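Local coordinates for hypothetical protein (Sus scrofa, PDB 3WOC) that binds heparin, being a prostate-derived boar sperm glycoprotein of the jacalin-like lectin family, and is probably connected with sperm capacitation, at residues H60-I73 with T85-G97. Numbering follows the deposited sequence.
Sequences HELILHPGEHIISI and TLITNQGRSASFG
E68 and R92 meet in a salt bridge that shows how one buried carboxylate can tie a hairpin turn to the link between two sheets. The E68 chain is extended beyond CG, with CG anti to the backbone N (chi1 -177°), and this delivers the carboxylate to R92 and T88. E68 OE2 takes R92 NH1 at 2.8 Å on its syn lone pair, in the guanidinium plane, while T88 OG1 donates to the same oxygen from the anti side at 3.1 Å. E68 OE1 turns its anti lone pair to the backbone N of H65, 2.6 Å away, across the type II turn H65-E68. T88 OG1 in turn accepts from R92 N, bracing the type I turn T88-G91. Above the guanidinium, the H65 ring is offset, its NE2 3.5 Å from R92 CZ, with the planes 34° apart; R92 NH2 also binds a dioxane molecule, probably from the crystallisation liquor.

Beyond this cluster, strands 70-73 and 85-88 pair antiparallel. I71 N to I87 O and I87 N to S72 O, both 3.0 Å, bracket a classic beta bulge in which I71 and S72 both face I87. L86 and I73 share a face, CD2 on CG1, and the tip of I70, CD1, reaches L86 CB.

Strands 60-63 and 93-97 instead face each other across separate sheets, their axes 8.1 Å apart. L62 fills the interval, its CD1 3.7 Å from A94 CB, and meets L86 with CD2; the edge of the F96 ring receives H60 CB and L62 CB. I27 touches L62 and L86, and V29 touches F96, so strand 24-31 continues the apolar layer between two sheets of this beta-prism fold. With three donors gripping its two oxygens, the E68 carboxylate is probably held ionised and fixed in rotation, joining the hairpin turn T88-G91 to the H65-E68 turn, where the chain passes from one sheet to the next.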
ATOM      1  N   HIS A  60       8.260  -7.020   4.715  1.00 40.20           N
ATOM      2  CA  HIS A  60       8.582  -7.422   3.353  1.00 40.37           C
ATOM      3  C   HIS A  60       8.737  -6.148   2.532  1.00 40.29           C
ATOM      4  O   HIS A  60       7.958  -5.207   2.698  1.00 40.42           O
ATOM      5  CB  HIS A  60       7.464  -8.279   2.759  1.00 40.55           C
ATOM      6  CG  HIS A  60       7.169  -9.525   3.534  1.00 41.46           C
ATOM      7  ND1 HIS A  60       6.524  -9.512   4.753  1.00 41.94           N
ATOM      8  CD2 HIS A  60       7.409 -10.827   3.251  1.00 42.09           C
ATOM      9  CE1 HIS A  60       6.391 -10.751   5.193  1.00 42.37           C
ATOM     10  NE2 HIS A  60       6.919 -11.568   4.299  1.00 42.53           N
ATOM     11  N   GLU A  61       9.734  -6.112   1.654  1.00 40.06           N
ATOM     12  CA  GLU A  61      10.011  -4.906   0.876  1.00 39.85           C
ATOM     13  C   GLU A  61      10.147  -5.150  -0.622  1.00 39.50           C
ATOM     14  O   GLU A  61      10.717  -6.155  -1.054  1.00 39.57           O
ATOM     15  CB  GLU A  61      11.278  -4.218   1.387  1.00 39.88           C
ATOM     16  CG  GLU A  61      11.110  -3.470   2.696  1.00 40.20           C
ATOM     17  CD  GLU A  61      12.434  -3.043   3.305  1.00 40.41           C
ATOM     18  OE1 GLU A  61      12.493  -2.885   4.543  1.00 41.76           O
ATOM     19  OE2 GLU A  61      13.418  -2.868   2.554  1.00 41.49           O
ATOM     20  N   LEU A  62       9.597  -4.225  -1.402  1.00 39.04           N
ATOM     21  CA  LEU A  62       9.961  -4.070  -2.800  1.00 38.56           C
ATOM     22  C   LEU A  62      10.720  -2.760  -2.910  1.00 38.26           C
ATOM     23  O   LEU A  62      10.172  -1.693  -2.628  1.00 38.21           O
ATOM     24  CB  LEU A  62       8.730  -4.058  -3.715  1.00 38.51           C
ATOM     25  CG  LEU A  62       8.940  -3.661  -5.187  1.00 38.49           C
ATOM     26  CD1 LEU A  62       9.780  -4.681  -5.957  1.00 38.31           C
ATOM     27  CD2 LEU A  62       7.607  -3.428  -5.887  1.00 38.69           C
ATOM     28  N   ILE A  63      11.989  -2.845  -3.294  1.00 37.88           N
ATOM     29  CA  ILE A  63      12.805  -1.654  -3.482  1.00 37.53           C
ATOM     30  C   ILE A  63      12.875  -1.333  -4.970  1.00 37.23           C
ATOM     31  O   ILE A  63      13.336  -2.144  -5.777  1.00 37.22           O
ATOM     32  CB  ILE A  63      14.220  -1.796  -2.850  1.00 37.56           C
ATOM     33  CG1 ILE A  63      14.124  -2.174  -1.359  1.00 37.64           C
ATOM     34  CG2 ILE A  63      15.041  -0.519  -3.048  1.00 37.33           C
ATOM     35  CD1 ILE A  63      13.309  -1.211  -0.485  1.00 37.45           C
ATOM     36  N   LEU A  64      12.388  -0.147  -5.321  1.00 36.85           N
ATOM     37  CA  LEU A  64      12.311   0.282  -6.709  1.00 36.53           C
ATOM     38  C   LEU A  64      13.660   0.779  -7.222  1.00 36.40           C
ATOM     39  O   LEU A  64      14.362   1.519  -6.526  1.00 36.36           O
ATOM     40  CB  LEU A  64      11.237   1.364  -6.869  1.00 36.39           C
ATOM     41  CG  LEU A  64       9.800   0.996  -7.286  1.00 36.32           C
ATOM     42  CD1 LEU A  64       9.467  -0.483  -7.134  1.00 35.95           C
ATOM     43  CD2 LEU A  64       8.789   1.858  -6.540  1.00 35.75           C
ATOM     44  N   HIS A  65      14.014   0.351  -8.433  1.00 36.05           N
ATOM     45  CA  HIS A  65      15.183   0.869  -9.138  1.00 35.86           C
ATOM     46  C   HIS A  65      14.955   2.346  -9.466  1.00 35.65           C
ATOM     47  O   HIS A  65      13.805   2.780  -9.566  1.00 35.71           O
ATOM     48  CB  HIS A  65      15.430   0.089 -10.436  1.00 35.88           C
ATOM     49  CG  HIS A  65      15.580  -1.389 -10.249  1.00 36.03           C
ATOM     50  ND1 HIS A  65      16.393  -1.943  -9.284  1.00 36.44           N
ATOM     51  CD2 HIS A  65      15.042  -2.429 -10.929  1.00 36.28           C
ATOM     52  CE1 HIS A  65      16.334  -3.261  -9.364  1.00 36.54           C
ATOM     53  NE2 HIS A  65      15.523  -3.581 -10.357  1.00 36.21           N
ATOM     54  N   PRO A  66      16.043   3.131  -9.614  1.00 35.46           N
ATOM     55  CA  PRO A  66      15.855   4.521 -10.034  1.00 35.12           C
ATOM     56  C   PRO A  66      15.157   4.574 -11.392  1.00 34.83           C
ATOM     57  O   PRO A  66      15.564   3.872 -12.323  1.00 34.99           O
ATOM     58  CB  PRO A  66      17.289   5.057 -10.130  1.00 35.23           C
ATOM     59  CG  PRO A  66      18.100   4.157  -9.256  1.00 35.29           C
ATOM     60  CD  PRO A  66      17.467   2.810  -9.392  1.00 35.45           C
ATOM     61  N   GLY A  67      14.095   5.373 -11.483  1.00 34.40           N
ATOM     62  CA  GLY A  67      13.281   5.463 -12.697  1.00 33.65           C
ATOM     63  C   GLY A  67      12.190   4.405 -12.797  1.00 33.16           C
ATOM     64  O   GLY A  67      11.447   4.367 -13.779  1.00 33.17           O
ATOM     65  N   GLU A  68      12.104   3.545 -11.783  1.00 32.59           N
ATOM     66  CA  GLU A  68      11.091   2.490 -11.722  1.00 31.88           C
ATOM     67  C   GLU A  68       9.923   2.918 -10.835  1.00 31.65           C
ATOM     68  O   GLU A  68      10.123   3.469  -9.748  1.00 31.52           O
ATOM     69  CB  GLU A  68      11.712   1.187 -11.207  1.00 32.00           C
ATOM     70  CG  GLU A  68      10.763  -0.003 -11.162  1.00 31.32           C
ATOM     71  CD  GLU A  68      11.398  -1.243 -10.563  1.00 31.20           C
ATOM     72  OE1 GLU A  68      12.213  -1.120  -9.626  1.00 30.18           O
ATOM     73  OE2 GLU A  68      11.074  -2.354 -11.026  1.00 30.30           O
ATOM     74  N   HIS A  69       8.708   2.650 -11.306  1.00 31.26           N
ATOM     75  CA  HIS A  69       7.484   3.092 -10.638  1.00 31.06           C
ATOM     76  C   HIS A  69       6.448   1.975 -10.553  1.00 30.73           C
ATOM     77  O   HIS A  69       6.469   1.052 -11.359  1.00 30.67           O
ATOM     78  CB  HIS A  69       6.861   4.260 -11.407  1.00 30.96           C
ATOM     79  CG  HIS A  69       7.771   5.433 -11.591  1.00 31.45           C
ATOM     80  ND1 HIS A  69       8.149   6.255 -10.550  1.00 31.77           N
ATOM     81  CD2 HIS A  69       8.361   5.938 -12.701  1.00 31.72           C
ATOM     82  CE1 HIS A  69       8.941   7.207 -11.010  1.00 31.69           C
ATOM     83  NE2 HIS A  69       9.082   7.040 -12.313  1.00 31.27           N
ATOM     84  N   ILE A  70       5.543   2.073  -9.578  1.00 30.55           N
ATOM     85  CA  ILE A  70       4.365   1.203  -9.510  1.00 30.38           C
ATOM     86  C   ILE A  70       3.313   1.761 -10.468  1.00 30.19           C
ATOM     87  O   ILE A  70       2.954   2.938 -10.376  1.00 30.04           O
ATOM     88  CB  ILE A  70       3.744   1.142  -8.073  1.00 30.50           C
ATOM     89  CG1 ILE A  70       4.806   0.907  -6.979  1.00 30.76           C
ATOM     90  CG2 ILE A  70       2.586   0.129  -8.009  1.00 30.27           C
ATOM     91  CD1 ILE A  70       5.420  -0.478  -6.947  1.00 31.94           C
ATOM     92  N   ILE A  71       2.823   0.930 -11.383  1.00 30.05           N
ATOM     93  CA  ILE A  71       1.803   1.381 -12.342  1.00 29.99           C
ATOM     94  C   ILE A  71       0.447   0.671 -12.221  1.00 30.08           C
ATOM     95  O   ILE A  71      -0.559   1.170 -12.731  1.00 30.08           O
ATOM     96  CB  ILE A  71       2.324   1.411 -13.816  1.00 29.92           C
ATOM     97  CG1 ILE A  71       2.949   0.074 -14.224  1.00 29.93           C
ATOM     98  CG2 ILE A  71       3.317   2.549 -14.009  1.00 29.73           C
ATOM     99  CD1 ILE A  71       1.988  -0.864 -14.919  1.00 29.56           C
ATOM    100  N   SER A  72       0.420  -0.489 -11.565  1.00 30.18           N
ATOM    101  CA  SER A  72      -0.848  -1.175 -11.264  1.00 30.33           C
ATOM    102  C   SER A  72      -0.759  -2.081 -10.038  1.00 30.33           C
ATOM    103  O   SER A  72       0.325  -2.507  -9.646  1.00 30.41           O
ATOM    104  CB  SER A  72      -1.381  -1.946 -12.483  1.00 30.29           C
ATOM    105  OG  SER A  72      -0.579  -3.071 -12.789  1.00 30.77           O
ATOM    106  N   ILE A  73      -1.909  -2.365  -9.431  1.00 30.54           N
ATOM    107  CA  ILE A  73      -1.958  -3.166  -8.209  1.00 30.58           C
ATOM    108  C   ILE A  73      -3.111  -4.172  -8.225  1.00 30.75           C
ATOM    109  O   ILE A  73      -4.284  -3.796  -8.250  1.00 30.88           O
ATOM    110  CB  ILE A  73      -2.028  -2.272  -6.934  1.00 30.58           C
ATOM    111  CG1 ILE A  73      -0.777  -1.390  -6.841  1.00 30.37           C
ATOM    112  CG2 ILE A  73      -2.173  -3.131  -5.666  1.00 30.15           C
ATOM    113  CD1 ILE A  73      -0.905  -0.199  -5.945  1.00 30.43           C
ATOM    114  N   THR A  85      -0.150  -7.634  -4.974  1.00 30.27           N
ATOM    115  CA  THR A  85       0.973  -7.713  -5.912  1.00 30.97           C
ATOM    116  C   THR A  85       1.092  -6.423  -6.719  1.00 31.19           C
ATOM    117  O   THR A  85       0.174  -6.034  -7.444  1.00 31.33           O
ATOM    118  CB  THR A  85       0.946  -8.963  -6.843  1.00 31.02           C
ATOM    119  OG1 THR A  85       1.700  -8.692  -8.036  1.00 31.77           O
ATOM    120  CG2 THR A  85      -0.450  -9.322  -7.242  1.00 31.46           C
ATOM    121  N   LEU A  86       2.238  -5.769  -6.561  1.00 31.45           N
ATOM    122  CA  LEU A  86       2.534  -4.505  -7.215  1.00 31.67           C
ATOM    123  C   LEU A  86       3.295  -4.768  -8.502  1.00 31.88           C
ATOM    124  O   LEU A  86       4.264  -5.527  -8.507  1.00 31.82           O
ATOM    125  CB  LEU A  86       3.388  -3.634  -6.296  1.00 31.65           C
ATOM    126  CG  LEU A  86       3.003  -3.550  -4.819  1.00 31.83           C
ATOM    127  CD1 LEU A  86       4.222  -3.212  -4.004  1.00 31.75           C
ATOM    128  CD2 LEU A  86       1.902  -2.527  -4.586  1.00 32.42           C
ATOM    129  N   ILE A  87       2.857  -4.145  -9.593  1.00 32.11           N
ATOM    130  CA  ILE A  87       3.529  -4.327 -10.875  1.00 32.57           C
ATOM    131  C   ILE A  87       4.195  -3.017 -11.326  1.00 32.69           C
ATOM    132  O   ILE A  87       3.620  -1.936 -11.185  1.00 32.54           O
ATOM    133  CB  ILE A  87       2.593  -4.995 -11.958  1.00 32.72           C
ATOM    134  CG1 ILE A  87       2.349  -4.101 -13.178  1.00 32.96           C
ATOM    135  CG2 ILE A  87       1.284  -5.518 -11.342  1.00 32.85           C
ATOM    136  CD1 ILE A  87       3.185  -4.488 -14.379  1.00 34.00           C
ATOM    137  N   THR A  88       5.421  -3.124 -11.832  1.00 33.00           N
ATOM    138  CA  THR A  88       6.205  -1.945 -12.215  1.00 33.36           C
ATOM    139  C   THR A  88       6.189  -1.690 -13.720  1.00 33.61           C
ATOM    140  O   THR A  88       5.879  -2.584 -14.507  1.00 33.68           O
ATOM    141  CB  THR A  88       7.688  -2.033 -11.743  1.00 33.31           C
ATOM    142  OG1 THR A  88       8.368  -3.069 -12.466  1.00 33.31           O
ATOM    143  CG2 THR A  88       7.784  -2.297 -10.239  1.00 33.05           C
ATOM    144  N   ASN A  89       6.538  -0.461 -14.099  1.00 33.96           N
ATOM    145  CA  ASN A  89       6.728  -0.071 -15.502  1.00 34.23           C
ATOM    146  C   ASN A  89       7.939  -0.742 -16.161  1.00 34.51           C
ATOM    147  O   ASN A  89       8.155  -0.603 -17.370  1.00 34.57           O
ATOM    148  CB  ASN A  89       6.816   1.461 -15.632  1.00 34.14           C
ATOM    149  CG  ASN A  89       8.047   2.061 -14.940  1.00 33.74           C
ATOM    150  OD1 ASN A  89       8.442   3.184 -15.246  1.00 33.83           O
ATOM    151  ND2 ASN A  89       8.644   1.327 -14.012  1.00 32.89           N
ATOM    152  N   GLN A  90       8.717  -1.460 -15.353  1.00 34.81           N
ATOM    153  CA  GLN A  90       9.879  -2.219 -15.820  1.00 35.25           C
ATOM    154  C   GLN A  90       9.635  -3.738 -15.845  1.00 35.29           C
ATOM    155  O   GLN A  90      10.579  -4.521 -15.933  1.00 35.31           O
ATOM    156  CB  GLN A  90      11.108  -1.887 -14.965  1.00 35.22           C
ATOM    157  CG  GLN A  90      11.682  -0.494 -15.213  1.00 35.43           C
ATOM    158  CD  GLN A  90      13.025  -0.265 -14.534  1.00 35.67           C
ATOM    159  OE1 GLN A  90      13.471   0.874 -14.399  1.00 36.46           O
ATOM    160  NE2 GLN A  90      13.676  -1.345 -14.106  1.00 36.32           N
ATOM    161  N   GLY A  91       8.369  -4.143 -15.761  1.00 35.56           N
ATOM    162  CA  GLY A  91       7.977  -5.551 -15.896  1.00 35.70           C
ATOM    163  C   GLY A  91       8.116  -6.421 -14.657  1.00 35.84           C
ATOM    164  O   GLY A  91       7.860  -7.624 -14.709  1.00 35.81           O
ATOM    165  N   ARG A  92       8.528  -5.819 -13.545  1.00 36.08           N
ATOM    166  CA  ARG A  92       8.697  -6.543 -12.287  1.00 36.33           C
ATOM    167  C   ARG A  92       7.398  -6.578 -11.482  1.00 36.49           C
ATOM    168  O   ARG A  92       6.562  -5.677 -11.592  1.00 36.46           O
ATOM    169  CB  ARG A  92       9.833  -5.930 -11.456  1.00 36.21           C
ATOM    170  CG  ARG A  92      11.220  -6.177 -12.037  1.00 36.40           C
ATOM    171  CD  ARG A  92      12.296  -5.311 -11.388  1.00 36.37           C
ATOM    172  NE  ARG A  92      12.706  -5.783 -10.064  1.00 36.12           N
ATOM    173  CZ  ARG A  92      12.648  -5.058  -8.948  1.00 36.13           C
ATOM    174  NH1 ARG A  92      12.196  -3.812  -8.978  1.00 36.09           N
ATOM    175  NH2 ARG A  92      13.049  -5.577  -7.795  1.00 36.01           N
ATOM    176  N   SER A  93       7.230  -7.634 -10.691  1.00 36.75           N
ATOM    177  CA  SER A  93       6.103  -7.734  -9.767  1.00 36.96           C
ATOM    178  C   SER A  93       6.566  -8.249  -8.407  1.00 37.12           C
ATOM    179  O   SER A  93       7.531  -9.015  -8.320  1.00 37.37           O
ATOM    180  CB  SER A  93       4.979  -8.606 -10.340  1.00 36.93           C
ATOM    181  OG  SER A  93       5.312  -9.979 -10.321  1.00 37.13           O
ATOM    182  N   ALA A  94       5.888  -7.804  -7.352  1.00 37.04           N
ATOM    183  CA  ALA A  94       6.229  -8.199  -5.991  1.00 37.04           C
ATOM    184  C   ALA A  94       4.974  -8.562  -5.203  1.00 37.01           C
ATOM    185  O   ALA A  94       4.125  -7.710  -4.948  1.00 36.98           O
ATOM    186  CB  ALA A  94       7.009  -7.091  -5.295  1.00 36.91           C
ATOM    187  N   SER A  95       4.869  -9.836  -4.830  1.00 37.04           N
ATOM    188  CA  SER A  95       3.696 -10.351  -4.129  1.00 37.15           C
ATOM    189  C   SER A  95       3.869 -10.356  -2.614  1.00 37.20           C
ATOM    190  O   SER A  95       4.895 -10.804  -2.094  1.00 37.38           O
ATOM    191  CB  SER A  95       3.348 -11.756  -4.620  1.00 37.13           C
ATOM    192  OG  SER A  95       2.819 -11.717  -5.932  1.00 37.25           O
ATOM    193  N   PHE A  96       2.851  -9.850  -1.921  1.00 37.13           N
ATOM    194  CA  PHE A  96       2.827  -9.798  -0.461  1.00 37.19           C
ATOM    195  C   PHE A  96       1.513 -10.391   0.032  1.00 37.12           C
ATOM    196  O   PHE A  96       0.463 -10.124  -0.540  1.00 37.14           O
ATOM    197  CB  PHE A  96       2.950  -8.351   0.040  1.00 37.24           C
ATOM    198  CG  PHE A  96       4.114  -7.593  -0.541  1.00 37.36           C
ATOM    199  CD1 PHE A  96       5.327  -7.536   0.131  1.00 37.86           C
ATOM    200  CD2 PHE A  96       3.993  -6.921  -1.754  1.00 37.55           C
ATOM    201  CE1 PHE A  96       6.410  -6.830  -0.400  1.00 38.21           C
ATOM    202  CE2 PHE A  96       5.068  -6.219  -2.293  1.00 37.48           C
ATOM    203  CZ  PHE A  96       6.277  -6.171  -1.616  1.00 37.55           C
ATOM    204  N   GLY A  97       1.579 -11.197   1.089  1.00 37.22           N
ATOM    205  CA  GLY A  97       0.382 -11.766   1.710  1.00 37.32           C
ATOM    206  C   GLY A  97      -0.187 -13.006   1.042  1.00 37.49           C
ATOM    207  O   GLY A  97       0.311 -13.460   0.011  1.00 37.59           O
TER